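Local structure of terminal oxygenase component of carbazole 1,9a-dioxygenase (3GCF) at residues 186-191 / 358-363; 210-215 / 235-240; 190-195 / 335-340; 228-233 / 263-268. The protein probably catalyses dioxygenation of carbazole at its 1 and 9a positions, passing electrons through a Rieske [2Fe-2S] cluster to a mononuclear iron. One frame throughout, in Å; residues are numbered along the deposited sequence.

Contact 1 of 4, residues 186-191 / 358-363. With FE2 (Fe (II) ion), chain P.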
loop_
_atom_site.group_PDB
_atom_site.type_symbol
_atom_site.label_atom_id
_atom_site.label_comp_id
_atom_site.label_asym_id
_atom_site.label_seq_id
_atom_site.Cartn_x
_atom_site.Cartn_y
_atom_site.Cartn_z
ATOM N N ASP A 186 -24.758 7.968 18.794
ATOM C CA ASP A 186 -25.683 8.211 17.690
ATOM C C ASP A 186 -26.963 7.458 18.031
ATOM O O ASP A 186 -26.953 6.231 18.102
ATOM C CB ASP A 186 -25.062 7.673 16.399
ATOM C CG ASP A 186 -25.893 7.972 15.175
ATOM O OD1 ASP A 186 -27.121 7.754 15.217
ATOM O OD2 ASP A 186 -25.310 8.408 14.160
ATOM N N THR A 187 -28.063 8.183 18.229
ATOM C CA THR A 187 -29.318 7.553 18.631
ATOM C C THR A 187 -30.200 6.912 17.555
ATOM O O THR A 187 -31.201 6.269 17.882
ATOM C CB THR A 187 -30.188 8.536 19.458
ATOM O OG1 THR A 187 -30.674 9.581 18.611
ATOM C CG2 THR A 187 -29.364 9.156 20.581
ATOM N N THR A 188 -29.848 7.071 16.283
ATOM C CA THR A 188 -30.643 6.449 15.229
ATOM C C THR A 188 -29.860 5.428 14.394
ATOM O O THR A 188 -30.438 4.737 13.558
ATOM C CB THR A 188 -31.288 7.504 14.289
ATOM O OG1 THR A 188 -30.269 8.278 13.644
ATOM C CG2 THR A 188 -32.199 8.425 15.084
ATOM N N HIS A 189 -28.556 5.312 14.628
ATOM C CA HIS A 189 -27.761 4.347 13.875
ATOM C C HIS A 189 -28.115 2.916 14.300
ATOM O O HIS A 189 -27.779 1.955 13.603
ATOM C CB HIS A 189 -26.257 4.570 14.106
ATOM C CG HIS A 189 -25.694 3.765 15.240
ATOM N ND1 HIS A 189 -25.882 4.104 16.564
ATOM C CD2 HIS A 189 -24.990 2.607 15.245
ATOM C CE1 HIS A 189 -25.317 3.189 17.334
ATOM N NE2 HIS A 189 -24.769 2.271 16.558
ATOM N N ILE A 190 -28.793 2.774 15.438
ATOM C CA ILE A 190 -29.133 1.450 15.951
ATOM C C ILE A 190 -30.004 0.638 15.008
ATOM O O ILE A 190 -30.226 -0.561 15.216
ATOM C CB ILE A 190 -29.796 1.531 17.347
ATOM C CG1 ILE A 190 -31.121 2.287 17.276
ATOM C CG2 ILE A 190 -28.822 2.196 18.330
ATOM C CD1 ILE A 190 -31.802 2.436 18.636
ATOM N N PHE A 191 -30.487 1.303 13.967
ATOM C CA PHE A 191 -31.288 0.662 12.935
ATOM C C PHE A 191 -30.474 -0.527 12.402
ATOM O O PHE A 191 -30.996 -1.630 12.248
ATOM C CB PHE A 191 -31.549 1.673 11.808
ATOM C CG PHE A 191 -32.137 1.076 10.557
ATOM C CD1 PHE A 191 -33.422 0.543 10.555
ATOM C CD2 PHE A 191 -31.408 1.071 9.368
ATOM C CE1 PHE A 191 -33.978 0.015 9.385
ATOM C CE2 PHE A 191 -31.954 0.543 8.186
ATOM C CZ PHE A 191 -33.241 0.015 8.197
ATOM N N GLN A 358 -24.719 16.036 5.710
ATOM C CA GLN A 358 -26.009 16.705 5.830
ATOM C C GLN A 358 -26.710 15.999 6.985
ATOM O O GLN A 358 -27.221 14.888 6.834
ATOM C CB GLN A 358 -26.806 16.590 4.523
ATOM C CG GLN A 358 -26.115 17.265 3.329
ATOM C CD GLN A 358 -26.940 17.230 2.046
ATOM O OE1 GLN A 358 -28.038 17.777 1.987
ATOM N NE2 GLN A 358 -26.402 16.593 1.011
ATOM N N LEU A 359 -26.699 16.643 8.147
ATOM C CA LEU A 359 -27.288 16.076 9.355
ATOM C C LEU A 359 -28.791 16.297 9.478
ATOM O O LEU A 359 -29.380 17.051 8.704
ATOM C CB LEU A 359 -26.586 16.667 10.582
ATOM C CG LEU A 359 -25.055 16.589 10.537
ATOM C CD1 LEU A 359 -24.458 17.219 11.780
ATOM C CD2 LEU A 359 -24.627 15.136 10.416
ATOM N N PHE A 360 -29.411 15.605 10.433
ATOM C CA PHE A 360 -30.833 15.773 10.692
ATOM C C PHE A 360 -31.015 15.857 12.213
ATOM O O PHE A 360 -30.094 15.534 12.961
ATOM C CB PHE A 360 -31.673 14.671 9.993
ATOM C CG PHE A 360 -31.582 13.294 10.602
ATOM C CD1 PHE A 360 -30.354 12.704 10.891
ATOM C CD2 PHE A 360 -32.746 12.548 10.796
ATOM C CE1 PHE A 360 -30.287 11.386 11.360
ATOM C CE2 PHE A 360 -32.689 11.230 11.264
ATOM C CZ PHE A 360 -31.455 10.650 11.542
ATOM N N PRO A 361 -32.188 16.319 12.692
ATOM C CA PRO A 361 -32.473 16.473 14.127
ATOM C C PRO A 361 -31.803 15.576 15.174
ATOM O O PRO A 361 -31.223 16.082 16.131
ATOM C CB PRO A 361 -33.999 16.430 14.180
ATOM C CG PRO A 361 -34.358 17.170 12.923
ATOM C CD PRO A 361 -33.412 16.549 11.899
ATOM N N PRO A 362 -31.874 14.244 15.021
ATOM C CA PRO A 362 -31.228 13.404 16.034
ATOM C C PRO A 362 -29.719 13.634 16.176
ATOM O O PRO A 362 -29.146 13.353 17.228
ATOM C CB PRO A 362 -31.554 11.987 15.566
ATOM C CG PRO A 362 -32.865 12.158 14.848
ATOM C CD PRO A 362 -32.630 13.421 14.059
ATOM N N ASP A 363 -29.074 14.140 15.127
ATOM C CA ASP A 363 -27.629 14.386 15.178
ATOM C C ASP A 363 -27.232 15.562 16.073
ATOM O O ASP A 363 -26.048 15.773 16.334
ATOM C CB ASP A 363 -27.062 14.630 13.772
ATOM C CG ASP A 363 -27.276 13.454 12.843
ATOM O OD1 ASP A 363 -27.178 12.294 13.310
ATOM O OD2 ASP A 363 -27.530 13.691 11.643
HETATM FE FE FE2 P . -23.686 0.635 17.368
HETATM O O HOH W 1 -24.874 10.597 12.764
HETATM O O HOH W 2 -28.332 10.075 14.683
HETATM O O HOH W 3 -27.740 10.958 17.228
HETATM O O HOH W 4 -30.444 12.280 19.430
HETATM O O HOH W 5 -24.292 0.511 19.351
HETATM O O HOH W 6 -22.507 2.101 18.101
#

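Contact 2 of 4, residues 210-215 / 235-240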
loop_
_atom_site.group_PDB
_atom_site.type_symbol
_atom_site.label_atom_id
_atom_site.label_comp_id
_atom_site.label_asym_id
_atom_site.label_seq_id
_atom_site.Cartn_x
_atom_site.Cartn_y
_atom_site.Cartn_z
ATOM N N PHE A 210 -34.037 6.376 18.289
ATOM C CA PHE A 210 -34.588 7.243 19.329
ATOM C C PHE A 210 -34.595 8.655 18.752
ATOM O O PHE A 210 -33.560 9.152 18.314
ATOM C CB PHE A 210 -33.707 7.237 20.581
ATOM C CG PHE A 210 -33.708 5.936 21.326
ATOM C CD1 PHE A 210 -34.726 5.636 22.229
ATOM C CD2 PHE A 210 -32.678 5.018 21.144
ATOM C CE1 PHE A 210 -34.717 4.441 22.944
ATOM C CE2 PHE A 210 -32.659 3.821 21.853
ATOM C CZ PHE A 210 -33.682 3.531 22.758
ATOM N N VAL A 211 -35.754 9.300 18.765
ATOM C CA VAL A 211 -35.879 10.653 18.239
ATOM C C VAL A 211 -36.192 11.634 19.370
ATOM O O VAL A 211 -37.118 11.407 20.150
ATOM C CB VAL A 211 -37.007 10.720 17.187
ATOM C CG1 VAL A 211 -37.150 12.142 16.653
ATOM C CG2 VAL A 211 -36.705 9.750 16.048
ATOM N N PRO A 212 -35.413 12.730 19.480
ATOM C CA PRO A 212 -35.628 13.737 20.527
ATOM C C PRO A 212 -37.094 14.163 20.518
ATOM O O PRO A 212 -37.617 14.551 19.473
ATOM C CB PRO A 212 -34.696 14.873 20.111
ATOM C CG PRO A 212 -33.572 14.149 19.412
ATOM C CD PRO A 212 -34.302 13.125 18.588
ATOM N N ALA A 213 -37.747 14.094 21.676
ATOM C CA ALA A 213 -39.161 14.447 21.784
ATOM C C ALA A 213 -39.411 15.854 22.321
ATOM O O ALA A 213 -40.509 16.393 22.174
ATOM C CB ALA A 213 -39.884 13.423 22.663
ATOM N N ASP A 214 -38.400 16.443 22.946
ATOM C CA ASP A 214 -38.529 17.780 23.506
ATOM C C ASP A 214 -37.169 18.458 23.648
ATOM O O ASP A 214 -36.133 17.871 23.336
ATOM C CB ASP A 214 -39.229 17.719 24.870
ATOM C CG ASP A 214 -38.468 16.881 25.877
ATOM O OD1 ASP A 214 -37.323 17.247 26.205
ATOM O OD2 ASP A 214 -39.008 15.855 26.338
ATOM N N ARG A 215 -37.195 19.689 24.147
ATOM C CA ARG A 215 -36.000 20.508 24.322
ATOM C C ARG A 215 -35.030 20.046 25.415
ATOM O O ARG A 215 -33.883 20.481 25.441
ATOM C CB ARG A 215 -36.430 21.953 24.594
ATOM C CG ARG A 215 -35.385 23.005 24.277
ATOM C CD ARG A 215 -35.937 24.409 24.529
ATOM N NE ARG A 215 -37.172 24.665 23.786
ATOM C CZ ARG A 215 -37.260 24.706 22.458
ATOM N NH1 ARG A 215 -36.182 24.509 21.707
ATOM N NH2 ARG A 215 -38.432 24.943 21.878
ATOM N N GLU A 235 -36.689 9.216 28.940
ATOM C CA GLU A 235 -37.633 10.226 29.388
ATOM C C GLU A 235 -37.934 11.317 28.375
ATOM O O GLU A 235 -39.041 11.844 28.351
ATOM C CB GLU A 235 -37.127 10.890 30.666
ATOM C CG GLU A 235 -36.917 9.947 31.821
ATOM C CD GLU A 235 -36.284 10.643 33.002
ATOM O OE1 GLU A 235 -35.166 11.188 32.841
ATOM O OE2 GLU A 235 -36.907 10.648 34.087
ATOM N N ASN A 236 -36.965 11.661 27.537
ATOM C CA ASN A 236 -37.197 12.739 26.597
ATOM C C ASN A 236 -37.038 12.412 25.129
ATOM O O ASN A 236 -36.826 13.303 24.312
ATOM C CB ASN A 236 -36.322 13.928 26.985
ATOM C CG ASN A 236 -36.527 14.338 28.439
ATOM O OD1 ASN A 236 -35.927 13.766 29.352
ATOM N ND2 ASN A 236 -37.402 15.310 28.660
ATOM N N TYR A 237 -37.153 11.131 24.797
ATOM C CA TYR A 237 -37.050 10.683 23.417
ATOM C C TYR A 237 -38.231 9.794 23.062
ATOM O O TYR A 237 -38.921 9.261 23.931
ATOM C CB TYR A 237 -35.770 9.868 23.183
ATOM C CG TYR A 237 -34.521 10.668 22.899
ATOM C CD1 TYR A 237 -33.880 11.389 23.905
ATOM C CD2 TYR A 237 -33.945 10.656 21.627
ATOM C CE1 TYR A 237 -32.682 12.072 23.649
ATOM C CE2 TYR A 237 -32.756 11.330 21.363
ATOM C CZ TYR A 237 -32.126 12.032 22.377
ATOM O OH TYR A 237 -30.925 12.661 22.123
ATOM N N MET A 238 -38.450 9.637 21.767
ATOM C CA MET A 238 -39.505 8.778 21.277
ATOM C C MET A 238 -38.806 7.620 20.584
ATOM O O MET A 238 -38.045 7.826 19.638
ATOM C CB MET A 238 -40.369 9.518 20.264
ATOM C CG MET A 238 -41.365 8.624 19.547
ATOM S SD MET A 238 -42.633 7.971 20.663
ATOM C CE MET A 238 -43.629 9.440 20.865
ATOM N N PRO A 239 -39.021 6.389 21.065
ATOM C CA PRO A 239 -38.365 5.256 20.407
ATOM C C PRO A 239 -39.200 4.844 19.191
ATOM O O PRO A 239 -40.421 4.945 19.217
ATOM C CB PRO A 239 -38.352 4.190 21.499
ATOM C CG PRO A 239 -39.651 4.442 22.213
ATOM C CD PRO A 239 -39.724 5.966 22.292
ATOM N N VAL A 240 -38.543 4.400 18.128
ATOM C CA VAL A 240 -39.239 3.978 16.916
ATOM C C VAL A 240 -39.138 2.461 16.773
ATOM O O VAL A 240 -38.055 1.925 16.529
ATOM C CB VAL A 240 -38.623 4.635 15.671
ATOM C CG1 VAL A 240 -39.346 4.160 14.413
ATOM C CG2 VAL A 240 -38.705 6.143 15.794
#

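Contact 3 of 4, residues 190-195 / 335-340. With FE2 (Fe (II) ion), chain P.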
loop_
_atom_site.group_PDB
_atom_site.type_symbol
_atom_site.label_atom_id
_atom_site.label_comp_id
_atom_site.label_asym_id
_atom_site.label_seq_id
_atom_site.Cartn_x
_atom_site.Cartn_y
_atom_site.Cartn_z
ATOM N N ILE A 190 -28.793 2.774 15.438
ATOM C CA ILE A 190 -29.133 1.450 15.951
ATOM C C ILE A 190 -30.004 0.638 15.008
ATOM O O ILE A 190 -30.226 -0.561 15.216
ATOM C CB ILE A 190 -29.796 1.531 17.347
ATOM C CG1 ILE A 190 -31.121 2.287 17.276
ATOM C CG2 ILE A 190 -28.822 2.196 18.330
ATOM C CD1 ILE A 190 -31.802 2.436 18.636
ATOM N N PHE A 191 -30.487 1.303 13.967
ATOM C CA PHE A 191 -31.288 0.662 12.935
ATOM C C PHE A 191 -30.474 -0.527 12.402
ATOM O O PHE A 191 -30.996 -1.630 12.248
ATOM C CB PHE A 191 -31.549 1.673 11.808
ATOM C CG PHE A 191 -32.137 1.076 10.557
ATOM C CD1 PHE A 191 -33.422 0.543 10.555
ATOM C CD2 PHE A 191 -31.408 1.071 9.368
ATOM C CE1 PHE A 191 -33.978 0.015 9.385
ATOM C CE2 PHE A 191 -31.954 0.543 8.186
ATOM C CZ PHE A 191 -33.241 0.015 8.197
ATOM N N MET A 192 -29.184 -0.293 12.158
ATOM C CA MET A 192 -28.294 -1.318 11.617
ATOM C C MET A 192 -28.074 -2.524 12.528
ATOM O O MET A 192 -27.567 -3.553 12.077
ATOM C CB MET A 192 -26.930 -0.708 11.269
ATOM C CG MET A 192 -25.968 -0.609 12.450
ATOM S SD MET A 192 -24.314 -0.023 12.004
ATOM C CE MET A 192 -23.693 -1.435 11.113
ATOM N N HIS A 193 -28.449 -2.410 13.800
ATOM C CA HIS A 193 -28.269 -3.516 14.746
ATOM C C HIS A 193 -29.506 -4.400 14.900
ATOM O O HIS A 193 -29.461 -5.413 15.601
ATOM C CB HIS A 193 -27.915 -2.985 16.141
ATOM C CG HIS A 193 -26.602 -2.272 16.216
ATOM N ND1 HIS A 193 -25.416 -2.853 15.824
ATOM C CD2 HIS A 193 -26.282 -1.041 16.683
ATOM C CE1 HIS A 193 -24.422 -2.012 16.047
ATOM N NE2 HIS A 193 -24.920 -0.905 16.570
ATOM N N ARG A 194 -30.602 -4.011 14.255
ATOM C CA ARG A 194 -31.875 -4.727 14.367
ATOM C C ARG A 194 -31.824 -6.244 14.203
ATOM O O ARG A 194 -32.634 -6.962 14.799
ATOM C CB ARG A 194 -32.894 -4.143 13.372
ATOM C CG ARG A 194 -32.573 -4.425 11.911
ATOM C CD ARG A 194 -33.495 -3.663 10.966
ATOM N NE ARG A 194 -33.226 -4.000 9.572
ATOM C CZ ARG A 194 -32.146 -3.619 8.899
ATOM N NH1 ARG A 194 -31.221 -2.869 9.483
ATOM N NH2 ARG A 194 -31.979 -4.015 7.645
ATOM N N ASN A 195 -30.886 -6.739 13.404
ATOM C CA ASN A 195 -30.787 -8.180 13.174
ATOM C C ASN A 195 -29.690 -8.889 13.966
ATOM O O ASN A 195 -29.414 -10.061 13.731
ATOM C CB ASN A 195 -30.610 -8.460 11.676
ATOM C CG ASN A 195 -31.861 -8.133 10.872
ATOM O OD1 ASN A 195 -31.780 -7.606 9.759
ATOM N ND2 ASN A 195 -33.024 -8.452 11.429
ATOM N N ASP A 335 -19.901 -5.826 16.824
ATOM C CA ASP A 335 -19.009 -6.039 15.687
ATOM C C ASP A 335 -19.387 -5.200 14.467
ATOM O O ASP A 335 -18.508 -4.661 13.792
ATOM C CB ASP A 335 -18.950 -7.521 15.297
ATOM C CG ASP A 335 -18.039 -8.324 16.207
ATOM O OD1 ASP A 335 -17.246 -7.715 16.961
ATOM O OD2 ASP A 335 -18.106 -9.569 16.159
ATOM N N ASP A 336 -20.681 -5.076 14.187
ATOM C CA ASP A 336 -21.125 -4.284 13.039
ATOM C C ASP A 336 -20.711 -2.824 13.124
ATOM O O ASP A 336 -20.561 -2.165 12.099
ATOM C CB ASP A 336 -22.644 -4.358 12.870
ATOM C CG ASP A 336 -23.106 -5.703 12.347
ATOM O OD1 ASP A 336 -22.382 -6.294 11.520
ATOM O OD2 ASP A 336 -24.196 -6.162 12.750
ATOM N N ASP A 337 -20.538 -2.310 14.338
ATOM C CA ASP A 337 -20.136 -0.919 14.502
ATOM C C ASP A 337 -18.753 -0.680 13.905
ATOM O O ASP A 337 -18.434 0.437 13.502
ATOM C CB ASP A 337 -20.126 -0.516 15.983
ATOM C CG ASP A 337 -21.520 -0.251 16.530
ATOM O OD1 ASP A 337 -22.314 0.414 15.836
ATOM O OD2 ASP A 337 -21.817 -0.691 17.662
ATOM N N VAL A 338 -17.939 -1.730 13.843
ATOM C CA VAL A 338 -16.592 -1.609 13.299
ATOM C C VAL A 338 -16.599 -1.253 11.808
ATOM O O VAL A 338 -16.032 -0.234 11.416
ATOM C CB VAL A 338 -15.776 -2.909 13.526
ATOM C CG1 VAL A 338 -14.393 -2.787 12.877
ATOM C CG2 VAL A 338 -15.622 -3.165 15.024
ATOM N N TRP A 339 -17.243 -2.061 10.970
ATOM C CA TRP A 339 -17.249 -1.719 9.550
ATOM C C TRP A 339 -18.098 -0.482 9.273
ATOM O O TRP A 339 -17.891 0.206 8.276
ATOM C CB TRP A 339 -17.707 -2.897 8.667
ATOM C CG TRP A 339 -19.079 -3.469 8.934
ATOM C CD1 TRP A 339 -19.375 -4.566 9.693
ATOM C CD2 TRP A 339 -20.327 -3.013 8.389
ATOM N NE1 TRP A 339 -20.725 -4.824 9.650
ATOM C CE2 TRP A 339 -21.334 -3.887 8.858
ATOM C CE3 TRP A 339 -20.692 -1.953 7.545
ATOM C CZ2 TRP A 339 -22.687 -3.736 8.516
ATOM C CZ3 TRP A 339 -22.043 -1.800 7.202
ATOM C CH2 TRP A 339 -23.020 -2.690 7.691
ATOM N N ALA A 340 -19.044 -0.189 10.160
ATOM C CA ALA A 340 -19.878 0.993 9.982
ATOM C C ALA A 340 -18.986 2.226 10.070
ATOM O O ALA A 340 -19.124 3.163 9.288
ATOM C CB ALA A 340 -20.963 1.051 11.056
HETATM FE FE FE2 P . -23.686 0.635 17.368
HETATM O O HOH W 7 -25.341 -5.567 15.022
HETATM O O HOH W 5 -24.292 0.511 19.351
HETATM O O HOH W 6 -22.507 2.101 18.101
#

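Contact 4 of 4, residues 228-233 / 263-268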
loop_
_atom_site.group_PDB
_atom_site.type_symbol
_atom_site.label_atom_id
_atom_site.label_comp_id
_atom_site.label_asym_id
_atom_site.label_seq_id
_atom_site.Cartn_x
_atom_site.Cartn_y
_atom_site.Cartn_z
ATOM N N GLY A 228 -19.437 16.604 29.410
ATOM C CA GLY A 228 -20.011 15.772 28.376
ATOM C C GLY A 228 -21.443 16.121 28.025
ATOM O O GLY A 228 -22.000 17.101 28.514
ATOM N N VAL A 229 -22.038 15.300 27.166
ATOM C CA VAL A 229 -23.408 15.492 26.732
ATOM C C VAL A 229 -24.206 14.234 27.071
ATOM O O VAL A 229 -23.748 13.118 26.841
ATOM C CB VAL A 229 -23.467 15.751 25.216
ATOM C CG1 VAL A 229 -24.869 16.170 24.818
ATOM C CG2 VAL A 229 -22.450 16.819 24.834
ATOM N N LEU A 230 -25.399 14.422 27.626
ATOM C CA LEU A 230 -26.240 13.298 28.007
ATOM C C LEU A 230 -27.577 13.286 27.276
ATOM O O LEU A 230 -28.276 14.303 27.222
ATOM C CB LEU A 230 -26.478 13.331 29.518
ATOM C CG LEU A 230 -27.310 12.264 30.246
ATOM C CD1 LEU A 230 -28.772 12.420 29.919
ATOM C CD2 LEU A 230 -26.821 10.892 29.880
ATOM N N ASP A 231 -27.921 12.129 26.712
ATOM C CA ASP A 231 -29.193 11.948 26.012
ATOM C C ASP A 231 -30.133 11.202 26.966
ATOM O O ASP A 231 -29.844 10.079 27.377
ATOM C CB ASP A 231 -29.023 11.102 24.739
ATOM C CG ASP A 231 -28.258 11.816 23.640
ATOM O OD1 ASP A 231 -27.970 13.026 23.773
ATOM O OD2 ASP A 231 -27.949 11.151 22.627
ATOM N N ARG A 232 -31.251 11.822 27.324
ATOM C CA ARG A 232 -32.213 11.184 28.222
ATOM C C ARG A 232 -33.198 10.360 27.396
ATOM O O ARG A 232 -34.375 10.705 27.275
ATOM C CB ARG A 232 -32.955 12.250 29.034
ATOM C CG ARG A 232 -32.059 13.019 29.990
ATOM C CD ARG A 232 -32.879 13.732 31.056
ATOM N NE ARG A 232 -32.179 13.740 32.338
ATOM C CZ ARG A 232 -31.272 14.642 32.689
ATOM N NH1 ARG A 232 -30.963 15.622 31.851
ATOM N NH2 ARG A 232 -30.661 14.551 33.865
ATOM N N LEU A 233 -32.705 9.260 26.838
ATOM C CA LEU A 233 -33.505 8.397 25.976
ATOM C C LEU A 233 -34.838 7.901 26.541
ATOM O O LEU A 233 -35.851 7.926 25.843
ATOM C CB LEU A 233 -32.666 7.196 25.523
ATOM C CG LEU A 233 -31.348 7.497 24.785
ATOM C CD1 LEU A 233 -30.687 6.188 24.388
ATOM C CD2 LEU A 233 -31.607 8.353 23.552
ATOM N N ALA A 263 -30.468 0.858 27.459
ATOM C CA ALA A 263 -30.222 2.190 26.926
ATOM C C ALA A 263 -31.265 3.227 27.379
ATOM O O ALA A 263 -31.973 3.814 26.562
ATOM C CB ALA A 263 -30.163 2.129 25.391
ATOM N N ALA A 264 -31.364 3.438 28.688
ATOM C CA ALA A 264 -32.285 4.426 29.230
ATOM C C ALA A 264 -31.619 5.782 29.022
ATOM O O ALA A 264 -32.288 6.810 28.875
ATOM C CB ALA A 264 -32.506 4.178 30.716
ATOM N N GLN A 265 -30.289 5.767 29.010
ATOM C CA GLN A 265 -29.492 6.974 28.814
ATOM C C GLN A 265 -28.182 6.639 28.118
ATOM O O GLN A 265 -27.611 5.570 28.338
ATOM C CB GLN A 265 -29.152 7.633 30.160
ATOM C CG GLN A 265 -30.329 8.256 30.895
ATOM C CD GLN A 265 -29.913 8.935 32.195
ATOM O OE1 GLN A 265 -30.653 9.751 32.741
ATOM N NE2 GLN A 265 -28.735 8.594 32.697
ATOM N N VAL A 266 -27.715 7.555 27.275
ATOM C CA VAL A 266 -26.438 7.379 26.598
ATOM C C VAL A 266 -25.744 8.728 26.672
ATOM O O VAL A 266 -26.375 9.771 26.485
ATOM C CB VAL A 266 -26.598 6.936 25.120
ATOM C CG1 VAL A 266 -27.382 7.963 24.330
ATOM C CG2 VAL A 266 -25.223 6.723 24.507
ATOM N N SER A 267 -24.451 8.712 26.966
ATOM C CA SER A 267 -23.710 9.953 27.086
ATOM C C SER A 267 -22.258 9.814 26.669
ATOM O O SER A 267 -21.688 8.723 26.696
ATOM C CB SER A 267 -23.777 10.453 28.536
ATOM O OG SER A 267 -23.283 9.474 29.436
ATOM N N VAL A 268 -21.665 10.934 26.283
ATOM C CA VAL A 268 -20.269 10.949 25.884
ATOM C C VAL A 268 -19.573 12.043 26.688
ATOM O O VAL A 268 -20.130 13.124 26.891
ATOM C CB VAL A 268 -20.120 11.208 24.361
ATOM C CG1 VAL A 268 -20.685 12.573 24.002
ATOM C CG2 VAL A 268 -18.656 11.100 23.959
HETATM O O HOH W 8 -30.667 11.500 35.577
#

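Contact 1 of 4, residues 186-191 / 358-363
Thr188 makes the main direct contact. Its methyl CG2 lies 3.7 Å from Pro362 CB, and the two side chains meet at about a right angle. The other branch, OG1, stands between the backbone N and the carbonyl carbon (chi1 61°). This places Thr188 OG1 at the edge of the Phe360 ring, 3.4 Å from Phe360 CZ. One face of that ring carries Pro362 CD.

No direct hydrogen bond crosses the contact; water does this work. One water donates to Asp186 OD2 and Asp363 OD1. A second donates to Asp186 OD1 and Asp363 OD1 and accepts from Thr188 OG1. Two more link Pro362 O to Thr187 N and Thr187 OG1.

Bonds within 186-191 fix the iron ligand. Asp186 OD1 accepts from Thr188 N at 3.0 Å, an Asx turn, and from His189 N. His189 ND1 donates to Asp186 O at 2.8 Å, and that oxygen lies in the ring plane, which helps to fix the ring's rotation. His189 NE2 binds the iron at 2.1 Å.

Asp186 OD2 also bonds to His99 and Asp363 OD2 to His77, both cluster ligands of the second subunit. This is consistent with electron transfer between subunits, as in related Rieske oxygenases.

Both segments lie in loops with short 3-10 turns, after helices 177-184 and 353-356. Asp186 touches Ile366 of helix 364-376. Thr187 bonds to Phe210, and Pro362 packs on Pro212, both of strand 209-212.

Contact 2 of 4, residues 210-215 / 235-240
Tyr237 and Pro212 pack at the centre of an antiparallel strand pair, 209-212 with 237-245, in a small three-stranded sheet of the oxygenase domain. Pro212 CA sits over one face of the Tyr237 ring, 3.9 Å from its centroid, a CH-pi contact. Pro212 CG reaches Tyr237 CE2 at 3.5 Å. The edge of the same ring meets the backbone at Phe210 C. Tyr237 CG is beside its own backbone N (chi1 -84°), which lays the ring across the backbone of strand 209-212.

Phe210 and Pro239 share a sheet face, with Phe210 CE1 3.9 Å from Pro239 CB. The opposite face holds Val211 and Met238. There Val211 CG2 meets Val240 CG2 at 4.1 Å, and Thr115 of the second subunit packs on both valines.

Val211 and Met238 form the hydrogen-bonded pair. Val211 N donates to Met238 O, and Met238 N to Val211 O at 2.7 Å. Just past the strand pair, Ala213 N donates to Asn236 O.

Beyond the strand lies the polar edge. Asp214 OD1 accepts from the backbone N of Asp216, which helps to fix the carboxylate. The Asn236 amide stands almost perpendicular to that carboxylate, their planes 89° apart. Asn236 ND2 donates to the syn side of Asp214 OD2 at 2.9 Å, with an N-H...O angle of 157°, and only weakly to Asp214 OD1.

Contact 3 of 4, residues 190-195 / 335-340
His193 and Asp337 meet at the iron as two members of a facial triad of two histidines and one carboxylate; His189 is the third. His193 NE2 binds the metal at 2.1 Å. Asp337 chelates it through both oxygens, OD1 at 2.1 Å and OD2 at 2.3 Å. The ring and carboxylate planes are 84° apart. Asn183 bonds to Asp337 OD1 and Asn334 to Asp337 OD2, and so they help to orient the ligand.

A water joins His193 ND1, in the plane of its ring, to Asp336 OD2. Met192 packs beside the site, between His193 and helix 335-350. Its CG stands between the backbone N and the carbonyl carbon (chi1 84°) and lies over one face of the His193 ring. The chain then bends at chi3 (-71°). Met192 SD comes to 3.6 Å from Ala340 CB.

Trp339 NE1 donates to Asp336 OD1 at 2.9 Å, which helps to hold the indole. Met192 CE lies over the face of its six-membered ring, 3.9 Å from the centroid of that Trp339 ring.

Contact 4 of 4, residues 228-233 / 263-268
Strands 228-231 and 265-268 run antiparallel, their axes 4.7 Å apart at the closest, and pair at Val229-Val268, Leu230-Ser267 and Asp231-Val266, with bonds from Val229 N to Val268 O, Val268 N to Val229 O and Asp231 N to Val266 O, and a weak one from Val266 N to Asp231 O.

Leu230 and Ser267 share one face. Leu230 CG is anti to the backbone N (chi1 -179°), and CD2 reaches across the strand pair. Leu230 CD2 is only 3.4 Å from Ser267 CB, tight for two carbons. Ser267 OG bonds to the indole NE1 of Trp269.

The other face carries Val229, Asp231, Val266 and Val268. Asp231 and Val266 lie side by side and point the same way, with Asp231 CB 3.6 Å from Val266 CG1. Leu233 CD1 extends this patch, 3.8 Å from Val266 CG1.

At the end of the pair Arg232 centres an inverse gamma turn, and its NH1 bonds to Gln219. Ala264 and Gln265 form a classic beta bulge against strand 273-277.

Val229, Asp231 and Val268 touch helix 364-376. An antiparallel sheet packed on a helix near the C-terminus is consistent with the Bet v 1-like (helix-grip) fold, here the catalytic domain of a Rieske oxygenase.

In the fold
All four contacts lie in the oxygenase domain. Contacts 1 and 3 start from the same loop, sharing Ile190 and Phe191, and both reach the iron; their centres are 13 Å apart. Contacts 2 and 4 are nested between the ends of both. Segments 210-215, 228-233, 235-240 and 263-268 alternate along the chain, so contacts 2 and 4 cross. Their centres are 11 Å apart, and Tyr237 packs on Asp231. Contact 4 belongs to the seven-stranded sheet and contact 2 to the three-stranded one. Contact 1 touches both through Thr187. Contacts 1, 2 and 3 also meet the second subunit, so the iron loop links metal site, sheets and trimer interface.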